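Local atomic coordinates of beta-phosphoglucomutase (Bacteroides vulgatus, PDB entry 3DV9), a protein that probably isomerises beta-D-glucose 1-phosphate to glucose 6-phosphate as a magnesium-dependent member of the haloacid dehalogenase superfamily. Residues A25-M30 with L172-K177; N40-W45 with E60-E65. One frame throughout, in Å; residues are numbered along the deposited sequence.

Contact 1: residues A25-M30 with L172-K177; sequences AVLFDM and LMALKK. With MG (magnesium ion), chain B; PO4 (phosphate ion), chain C.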
ATOM      1  N   ALA A  25       1.487  14.976  -5.906  1.00 18.14           N
ATOM      2  CA  ALA A  25       0.908  13.646  -6.083  1.00 18.23           C
ATOM      3  C   ALA A  25       0.745  12.938  -4.740  1.00 18.48           C
ATOM      4  O   ALA A  25       1.541  13.130  -3.814  1.00 19.14           O
ATOM      5  CB  ALA A  25       1.853  12.783  -7.012  1.00 18.51           C
ATOM      6  N   VAL A  26      -0.254  12.064  -4.670  1.00 18.02           N
ATOM      7  CA  VAL A  26      -0.482  11.241  -3.468  1.00 17.68           C
ATOM      8  C   VAL A  26      -0.678   9.811  -3.958  1.00 18.33           C
ATOM      9  O   VAL A  26      -1.613   9.516  -4.715  1.00 17.90           O
ATOM     10  CB  VAL A  26      -1.684  11.717  -2.579  1.00 17.73           C
ATOM     11  CG1 VAL A  26      -1.727  10.899  -1.234  1.00 17.84           C
ATOM     12  CG2 VAL A  26      -1.599  13.224  -2.266  1.00 18.06           C
ATOM     13  N   LEU A  27       0.251   8.946  -3.543  1.00 18.00           N
ATOM     14  CA  LEU A  27       0.354   7.567  -4.011  1.00 18.17           C
ATOM     15  C   LEU A  27      -0.287   6.672  -2.991  1.00 18.11           C
ATOM     16  O   LEU A  27       0.245   6.499  -1.893  1.00 18.35           O
ATOM     17  CB  LEU A  27       1.842   7.159  -4.168  1.00 18.18           C
ATOM     18  CG  LEU A  27       2.528   7.641  -5.441  1.00 22.29           C
ATOM     19  CD1 LEU A  27       2.010   8.912  -6.043  1.00 20.26           C
ATOM     20  CD2 LEU A  27       4.084   7.602  -5.305  1.00 19.63           C
ATOM     21  N   PHE A  28      -1.448   6.114  -3.334  1.00 15.93           N
ATOM     22  CA  PHE A  28      -2.208   5.262  -2.397  1.00 17.20           C
ATOM     23  C   PHE A  28      -1.994   3.794  -2.616  1.00 17.30           C
ATOM     24  O   PHE A  28      -2.241   3.245  -3.716  1.00 16.71           O
ATOM     25  CB  PHE A  28      -3.701   5.509  -2.555  1.00 17.56           C
ATOM     26  CG  PHE A  28      -4.156   6.811  -2.016  1.00 18.72           C
ATOM     27  CD1 PHE A  28      -4.696   6.867  -0.721  1.00 19.68           C
ATOM     28  CD2 PHE A  28      -4.069   7.974  -2.777  1.00 17.97           C
ATOM     29  CE1 PHE A  28      -5.148   8.085  -0.177  1.00 20.02           C
ATOM     30  CE2 PHE A  28      -4.505   9.217  -2.243  1.00 18.14           C
ATOM     31  CZ  PHE A  28      -5.061   9.263  -0.958  1.00 16.46           C
ATOM     32  N   ASP A  29      -1.620   3.107  -1.540  1.00 17.79           N
ATOM     33  CA  ASP A  29      -1.808   1.680  -1.582  1.00 18.01           C
ATOM     34  C   ASP A  29      -3.311   1.313  -1.786  1.00 18.65           C
ATOM     35  O   ASP A  29      -4.211   2.104  -1.442  1.00 17.75           O
ATOM     36  CB  ASP A  29      -1.291   1.087  -0.274  1.00 18.86           C
ATOM     37  CG  ASP A  29      -1.462  -0.372  -0.216  1.00 22.47           C
ATOM     38  OD1 ASP A  29      -1.028  -1.041  -1.185  1.00 24.48           O
ATOM     39  OD2 ASP A  29      -2.061  -0.843   0.766  1.00 25.21           O
HETATM   40  N   MSE A  30      -3.607   0.138  -2.366  1.00 17.82           N
HETATM   41  CA  MSE A  30      -5.022  -0.240  -2.516  1.00 18.38           C
HETATM   42  C   MSE A  30      -5.643  -1.040  -1.340  1.00 17.92           C
HETATM   43  O   MSE A  30      -6.558  -0.593  -0.657  1.00 19.12           O
HETATM   44  CB  MSE A  30      -5.263  -0.990  -3.831  1.00 17.79           C
HETATM   45  CG  MSE A  30      -6.772  -1.172  -4.070  1.00 17.45           C
HETATM   46 SE   MSE A  30      -7.106  -2.051  -5.752  0.70 21.30          SE
HETATM   47  CE  MSE A  30      -6.421  -3.830  -5.262  1.00 22.85           C
ATOM     48  N   LEU A 172       8.781   3.694  -6.998  1.00 19.03           N
ATOM     49  CA  LEU A 172       9.646   4.332  -7.995  1.00 18.50           C
ATOM     50  C   LEU A 172       8.962   4.387  -9.362  1.00 18.48           C
ATOM     51  O   LEU A 172       9.102   5.389 -10.122  1.00 19.34           O
ATOM     52  CB  LEU A 172      10.982   3.585  -8.079  1.00 17.78           C
ATOM     53  CG  LEU A 172      11.881   3.645  -6.829  1.00 19.73           C
ATOM     54  CD1 LEU A 172      13.036   2.626  -6.909  1.00 21.52           C
ATOM     55  CD2 LEU A 172      12.351   5.059  -6.511  1.00 21.21           C
HETATM   56  N   MSE A 173       8.251   3.303  -9.702  1.00 18.45           N
HETATM   57  CA  MSE A 173       7.550   3.216 -11.011  1.00 17.29           C
HETATM   58  C   MSE A 173       6.414   4.240 -11.018  1.00 18.48           C
HETATM   59  O   MSE A 173       6.148   4.891 -12.050  1.00 17.88           O
HETATM   60  CB  MSE A 173       7.017   1.821 -11.281  1.00 16.67           C
HETATM   61  CG  MSE A 173       6.193   1.680 -12.593  1.00 18.26           C
HETATM   62 SE   MSE A 173       7.355   2.034 -14.130  0.70 24.35          SE
HETATM   63  CE  MSE A 173       8.313   0.305 -14.049  1.00 21.84           C
ATOM     64  N   ALA A 174       5.753   4.376  -9.866  1.00 18.99           N
ATOM     65  CA  ALA A 174       4.713   5.416  -9.716  1.00 19.71           C
ATOM     66  C   ALA A 174       5.291   6.817  -9.992  1.00 19.90           C
ATOM     67  O   ALA A 174       4.697   7.566 -10.741  1.00 19.31           O
ATOM     68  CB  ALA A 174       4.041   5.382  -8.342  1.00 20.08           C
ATOM     69  N   LEU A 175       6.403   7.168  -9.356  1.00 19.96           N
ATOM     70  CA  LEU A 175       7.025   8.499  -9.605  1.00 21.14           C
ATOM     71  C   LEU A 175       7.381   8.672 -11.096  1.00 21.12           C
ATOM     72  O   LEU A 175       7.130   9.729 -11.698  1.00 20.40           O
ATOM     73  CB  LEU A 175       8.244   8.748  -8.715  1.00 21.75           C
ATOM     74  CG  LEU A 175       8.089   8.670  -7.174  1.00 23.62           C
ATOM     75  CD1 LEU A 175       9.479   8.828  -6.553  1.00 25.53           C
ATOM     76  CD2 LEU A 175       7.177   9.826  -6.765  1.00 25.13           C
ATOM     77  N   LYS A 176       7.923   7.609 -11.694  1.00 20.49           N
ATOM     78  CA  LYS A 176       8.313   7.644 -13.089  1.00 19.63           C
ATOM     79  C   LYS A 176       7.116   7.871 -14.001  1.00 19.99           C
ATOM     80  O   LYS A 176       7.153   8.745 -14.871  1.00 19.52           O
ATOM     81  CB  LYS A 176       9.009   6.346 -13.473  1.00 19.76           C
ATOM     82  CG  LYS A 176       9.695   6.456 -14.844  1.00 19.76           C
ATOM     83  CD  LYS A 176      10.195   5.121 -15.335  1.00 22.17           C
ATOM     84  CE  LYS A 176      10.644   5.197 -16.784  1.00 25.57           C
ATOM     85  NZ  LYS A 176      11.786   6.119 -16.873  1.00 28.34           N
ATOM     86  N   LYS A 177       6.044   7.096 -13.766  1.00 19.77           N
ATOM     87  CA  LYS A 177       4.837   7.168 -14.592  1.00 21.35           C
ATOM     88  C   LYS A 177       4.194   8.555 -14.510  1.00 21.00           C
ATOM     89  O   LYS A 177       3.717   9.105 -15.533  1.00 20.60           O
ATOM     90  CB  LYS A 177       3.829   6.062 -14.211  1.00 21.17           C
ATOM     91  CG  LYS A 177       4.185   4.682 -14.739  1.00 21.68           C
ATOM     92  CD  LYS A 177       3.090   3.688 -14.407  1.00 25.20           C
ATOM     93  CE  LYS A 177       3.022   2.534 -15.390  1.00 30.74           C
ATOM     94  NZ  LYS A 177       1.587   2.224 -15.705  1.00 30.50           N
TER
HETATM   95 MG    MG B 301      -2.108  -2.672   1.904  1.00 15.35          MG
HETATM   96  P   PO4 C 302      -1.611  -3.971  -1.292  0.60 21.61           P
HETATM   97  O1  PO4 C 302      -2.444  -3.037  -2.146  0.60 21.89           O
HETATM   98  O2  PO4 C 302      -1.898  -3.769   0.170  0.60 22.69           O
HETATM   99  O3  PO4 C 302      -0.118  -3.751  -1.555  0.60 23.70           O
HETATM  100  O4  PO4 C 302      -1.879  -5.431  -1.634  0.60 19.22           O
HETATM  101  O   HOH W   1      -1.374  -3.874   0.340  0.40 22.55           O
HETATM  102  O   HOH W   2       0.287  -2.530   1.883  1.00 20.62           O

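Contact 2: residues N40-W45 with E60-E65; sequences NHAESW and EAYMHE. With MG (magnesium ion), chain B.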
ATOM      1  N   ASN A  40     -10.523 -10.640   3.671  1.00 20.96           N
ATOM      2  CA  ASN A  40     -10.717 -11.658   2.620  0.50 21.09           C
ATOM      3  C   ASN A  40      -9.390 -12.168   2.084  1.00 20.65           C
ATOM      4  O   ASN A  40      -9.200 -13.382   1.933  1.00 21.11           O
ATOM      5  CB  ASN A  40     -11.584 -11.130   1.458  0.50 21.60           C
ATOM      6  CG  ASN A  40     -11.957 -12.225   0.429  0.50 21.81           C
ATOM      7  OD1 ASN A  40     -11.734 -13.414   0.652  0.50 23.33           O
ATOM      8  ND2 ASN A  40     -12.523 -11.809  -0.702  0.50 22.18           N
ATOM      9  N   HIS A  41      -8.465 -11.258   1.784  1.00 20.01           N
ATOM     10  CA  HIS A  41      -7.147 -11.697   1.285  1.00 19.81           C
ATOM     11  C   HIS A  41      -6.454 -12.633   2.308  1.00 20.31           C
ATOM     12  O   HIS A  41      -5.947 -13.687   1.958  1.00 20.14           O
ATOM     13  CB  HIS A  41      -6.217 -10.506   1.016  1.00 19.50           C
ATOM     14  CG  HIS A  41      -6.491  -9.761  -0.254  1.00 21.08           C
ATOM     15  ND1 HIS A  41      -6.273 -10.305  -1.505  1.00 23.57           N
ATOM     16  CD2 HIS A  41      -6.869  -8.480  -0.463  1.00 19.94           C
ATOM     17  CE1 HIS A  41      -6.569  -9.406  -2.429  1.00 22.21           C
ATOM     18  NE2 HIS A  41      -6.915  -8.282  -1.824  1.00 19.55           N
ATOM     19  N   ALA A  42      -6.402 -12.222   3.570  1.00 21.00           N
ATOM     20  CA  ALA A  42      -5.768 -13.051   4.630  1.00 22.63           C
ATOM     21  C   ALA A  42      -6.389 -14.440   4.814  1.00 24.29           C
ATOM     22  O   ALA A  42      -5.663 -15.455   4.903  1.00 22.86           O
ATOM     23  CB  ALA A  42      -5.754 -12.266   5.978  1.00 22.54           C
ATOM     24  N   GLU A  43      -7.715 -14.484   4.920  1.00 24.42           N
ATOM     25  CA  GLU A  43      -8.442 -15.755   4.994  1.00 26.09           C
ATOM     26  C   GLU A  43      -8.229 -16.629   3.746  1.00 25.59           C
ATOM     27  O   GLU A  43      -7.981 -17.833   3.894  1.00 24.91           O
ATOM     28  CB  GLU A  43      -9.933 -15.512   5.263  1.00 26.79           C
ATOM     29  CG  GLU A  43     -10.783 -16.805   5.418  1.00 29.94           C
ATOM     30  CD  GLU A  43     -10.347 -17.662   6.595  1.00 36.33           C
ATOM     31  OE1 GLU A  43      -9.520 -17.207   7.401  1.00 42.46           O
ATOM     32  OE2 GLU A  43     -10.834 -18.796   6.738  1.00 39.27           O
ATOM     33  N   SER A  44      -8.308 -16.034   2.551  1.00 24.16           N
ATOM     34  CA  SER A  44      -8.078 -16.761   1.289  1.00 25.35           C
ATOM     35  C   SER A  44      -6.676 -17.323   1.205  1.00 25.15           C
ATOM     36  O   SER A  44      -6.480 -18.481   0.803  1.00 24.83           O
ATOM     37  CB  SER A  44      -8.334 -15.875   0.070  1.00 25.06           C
ATOM     38  OG  SER A  44      -9.681 -15.448   0.064  1.00 28.57           O
ATOM     39  N   TRP A  45      -5.687 -16.516   1.570  1.00 24.05           N
ATOM     40  CA  TRP A  45      -4.312 -17.003   1.542  1.00 23.32           C
ATOM     41  C   TRP A  45      -4.176 -18.151   2.540  1.00 22.19           C
ATOM     42  O   TRP A  45      -3.589 -19.191   2.212  1.00 22.25           O
ATOM     43  CB  TRP A  45      -3.315 -15.923   1.915  1.00 22.96           C
ATOM     44  CG  TRP A  45      -2.789 -15.180   0.761  1.00 23.65           C
ATOM     45  CD1 TRP A  45      -3.038 -13.861   0.440  1.00 23.82           C
ATOM     46  CD2 TRP A  45      -1.923 -15.683  -0.262  1.00 25.14           C
ATOM     47  NE1 TRP A  45      -2.358 -13.517  -0.700  1.00 23.91           N
ATOM     48  CE2 TRP A  45      -1.665 -14.615  -1.152  1.00 25.57           C
ATOM     49  CE3 TRP A  45      -1.326 -16.933  -0.504  1.00 23.65           C
ATOM     50  CZ2 TRP A  45      -0.844 -14.765  -2.287  1.00 25.17           C
ATOM     51  CZ3 TRP A  45      -0.499 -17.072  -1.606  1.00 24.86           C
ATOM     52  CH2 TRP A  45      -0.277 -16.001  -2.494  1.00 25.03           C
ATOM     53  N   GLU A  60       0.131 -14.042   9.744  1.00 24.54           N
ATOM     54  CA  GLU A  60       1.315 -13.994   8.906  1.00 24.60           C
ATOM     55  C   GLU A  60       0.989 -13.441   7.505  1.00 23.89           C
ATOM     56  O   GLU A  60       1.816 -12.719   6.927  1.00 22.86           O
ATOM     57  CB  GLU A  60       2.059 -15.329   8.857  1.00 24.75           C
ATOM     58  CG  GLU A  60       3.503 -15.153   8.372  1.00 27.61           C
ATOM     59  CD  GLU A  60       4.169 -16.462   8.000  1.00 29.93           C
ATOM     60  OE1 GLU A  60       5.272 -16.427   7.410  1.00 33.90           O
ATOM     61  OE2 GLU A  60       3.579 -17.516   8.282  1.00 30.74           O
ATOM     62  N   ALA A  61      -0.210 -13.724   6.983  1.00 23.35           N
ATOM     63  CA  ALA A  61      -0.672 -13.083   5.729  1.00 23.88           C
ATOM     64  C   ALA A  61      -0.675 -11.553   5.820  1.00 22.96           C
ATOM     65  O   ALA A  61      -0.300 -10.864   4.882  1.00 24.38           O
ATOM     66  CB  ALA A  61      -2.068 -13.607   5.294  1.00 24.83           C
ATOM     67  N   TYR A  62      -1.126 -11.038   6.969  1.00 23.14           N
ATOM     68  CA  TYR A  62      -1.064  -9.608   7.220  1.00 19.05           C
ATOM     69  C   TYR A  62       0.406  -9.122   7.217  1.00 19.74           C
ATOM     70  O   TYR A  62       0.697  -8.070   6.669  1.00 19.66           O
ATOM     71  CB  TYR A  62      -1.803  -9.265   8.500  1.00 19.85           C
ATOM     72  CG  TYR A  62      -3.280  -9.054   8.323  1.00 16.19           C
ATOM     73  CD1 TYR A  62      -3.772  -7.822   7.873  1.00 16.72           C
ATOM     74  CD2 TYR A  62      -4.200 -10.056   8.649  1.00 17.54           C
ATOM     75  CE1 TYR A  62      -5.161  -7.584   7.755  1.00 18.07           C
ATOM     76  CE2 TYR A  62      -5.588  -9.824   8.533  1.00 16.40           C
ATOM     77  CZ  TYR A  62      -6.052  -8.595   8.053  1.00 16.80           C
ATOM     78  OH  TYR A  62      -7.414  -8.308   7.954  1.00 18.51           O
HETATM   79  N   MSE A  63       1.308  -9.870   7.858  1.00 18.62           N
HETATM   80  CA  MSE A  63       2.724  -9.485   7.860  1.00 18.28           C
HETATM   81  C   MSE A  63       3.305  -9.411   6.447  1.00 19.18           C
HETATM   82  O   MSE A  63       4.099  -8.492   6.164  1.00 21.01           O
HETATM   83  CB  MSE A  63       3.537 -10.437   8.735  1.00 16.20           C
HETATM   84  CG  MSE A  63       3.203 -10.243  10.238  1.00 17.67           C
HETATM   85 SE   MSE A  63       3.766  -8.530  10.922  0.70 22.40          SE
HETATM   86  CE  MSE A  63       5.645  -8.559  10.409  1.00 24.15           C
ATOM     87  N   HIS A  64       2.868 -10.331   5.579  1.00 20.16           N
ATOM     88  CA  HIS A  64       3.292 -10.399   4.163  1.00 21.14           C
ATOM     89  C   HIS A  64       2.449  -9.530   3.197  1.00 22.14           C
ATOM     90  O   HIS A  64       2.681  -9.548   1.981  1.00 23.43           O
ATOM     91  CB  HIS A  64       3.360 -11.847   3.653  1.00 21.60           C
ATOM     92  CG  HIS A  64       4.385 -12.678   4.358  1.00 26.33           C
ATOM     93  ND1 HIS A  64       5.709 -12.306   4.445  1.00 29.13           N
ATOM     94  CD2 HIS A  64       4.277 -13.847   5.034  1.00 28.40           C
ATOM     95  CE1 HIS A  64       6.368 -13.202   5.156  1.00 31.15           C
ATOM     96  NE2 HIS A  64       5.526 -14.160   5.506  1.00 31.11           N
ATOM     97  N   GLU A  65       1.516  -8.734   3.740  1.00 21.07           N
ATOM     98  CA  GLU A  65       0.707  -7.828   2.918  1.00 22.25           C
ATOM     99  C   GLU A  65       1.587  -6.988   1.980  1.00 23.32           C
ATOM    100  O   GLU A  65       2.518  -6.331   2.418  1.00 23.30           O
ATOM    101  CB  GLU A  65      -0.144  -6.903   3.800  1.00 21.25           C
ATOM    102  CG  GLU A  65      -0.991  -5.950   2.974  1.00 21.31           C
ATOM    103  CD  GLU A  65      -1.983  -5.164   3.821  1.00 21.91           C
ATOM    104  OE1 GLU A  65      -2.227  -5.519   5.002  1.00 20.58           O
ATOM    105  OE2 GLU A  65      -2.481  -4.186   3.277  1.00 21.28           O
TER
HETATM  106 MG    MG B 301      -2.108  -2.672   1.904  1.00 15.35          MG
HETATM  107  O   HOH W   2       0.287  -2.530   1.883  1.00 20.62           O
HETATM  108  O   HOH W   1      -1.374  -3.874   0.340  0.40 22.55           O

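Contact 1: residues A25-M30 with L172-K177
Leu27 reaches from strand 25-29 to Ala174 and Leu175 on helix 169-178. Its CB stands back from the helix, and its CG is the first atom to make contact, 4.0 Å from the CB of Ala174. With CG placed beside the backbone N (chi1 -80°), the isobutyl group leans onto the helix. Of the two methyls, CD2 does the touching: it lies 3.8 Å from Ala174 CB and 4.1 Å from CD2 of Leu175, whose side chain crosses that of Leu27 at about a right angle. CD1 keeps more distance from both. This small patch is buried and purely apolar; Met128 of the neighbouring strand 126-130 touches both Leu27 and Ala174, and Leu175 also meets Ala185 of strand 185-189. Two residues further along the strand, Asp29 binds magnesium through OD2 at 2.1 Å, while its OD1 forms a salt bridge with Lys165. The arrangement is that of a helix laid against the central parallel sheet of a Rossmann-like HAD core, with the metal-binding aspartate at the strand end, consistent with the family's DxDx(T/V) motif.

Contact 2: residues N40-W45 with E60-E65
Ala42 and Ala61 bring two helices together unusually closely, their CA atoms only 5.2 Å apart. Each side chain is a single methyl directed at the opposite helix, and the CB of Ala61 rests 3.8 Å from the CA of Ala42, so that it meets backbone as much as side chain. Tyr62 closes one flank: its ring carbon CE2 comes within 3.5 Å of Ala42 CB, which approaches the ring obliquely. With CG anti to its carbonyl carbon (chi1 -86°), the tyrosine lies across toward helix 38-51, where it also touches Met38 and Pro39. Trp45, one turn beyond Ala42, adds a looser contact from its CB to that of Ala61, and its side chain also packs on Ile73 and Lys97 of the adjoining helices. Ser44 OG donates to Asn40 O over 2.8 Å, from the face of the carbonyl opposite to the one used by Ser44 N. His64 NE2 donates to Glu60 OE1 at 3.0 Å; OE1 lies close to the plane of the imidazole, while the N-H comes to it on the anti side, tilted 33° out of the carboxylate plane. The same oxygen pairs with Arg79. Just past the short helix, an extended Glu65 carries OE2 to the magnesium at 2.1 Å, beside the ligands Asp29, Asp31 and Asn190. The interface is thus apolar, alanine packing without a polar bond across it, whereas Glu65 is a metal ligand; this helical part, consistent with the cap of HAD phosphomutases, thereby comes up to the magnesium site.

Overall arrangement
After helix 2-16 the chain enters strand 25-29, flanked in the parallel sheet by strands 126-130 and 185-189, and then runs into helix 38-51. Contact 2 closes a short loop, 14 residues between its segments, by folding helix 58-63 back on helix 38-51. The chain continues through helices 69-81 and 87-101 and returns to the sheet; contact 1 closes only when helix 169-178 packs on the first strand. Contact 2 is therefore nested inside the much longer loop of contact 1. Their centres are about 23 Å apart, on opposite sides of the chain's centre, one in the sheet core and one among the helices. The magnesium joins them, bound by both Asp29 and Glu65.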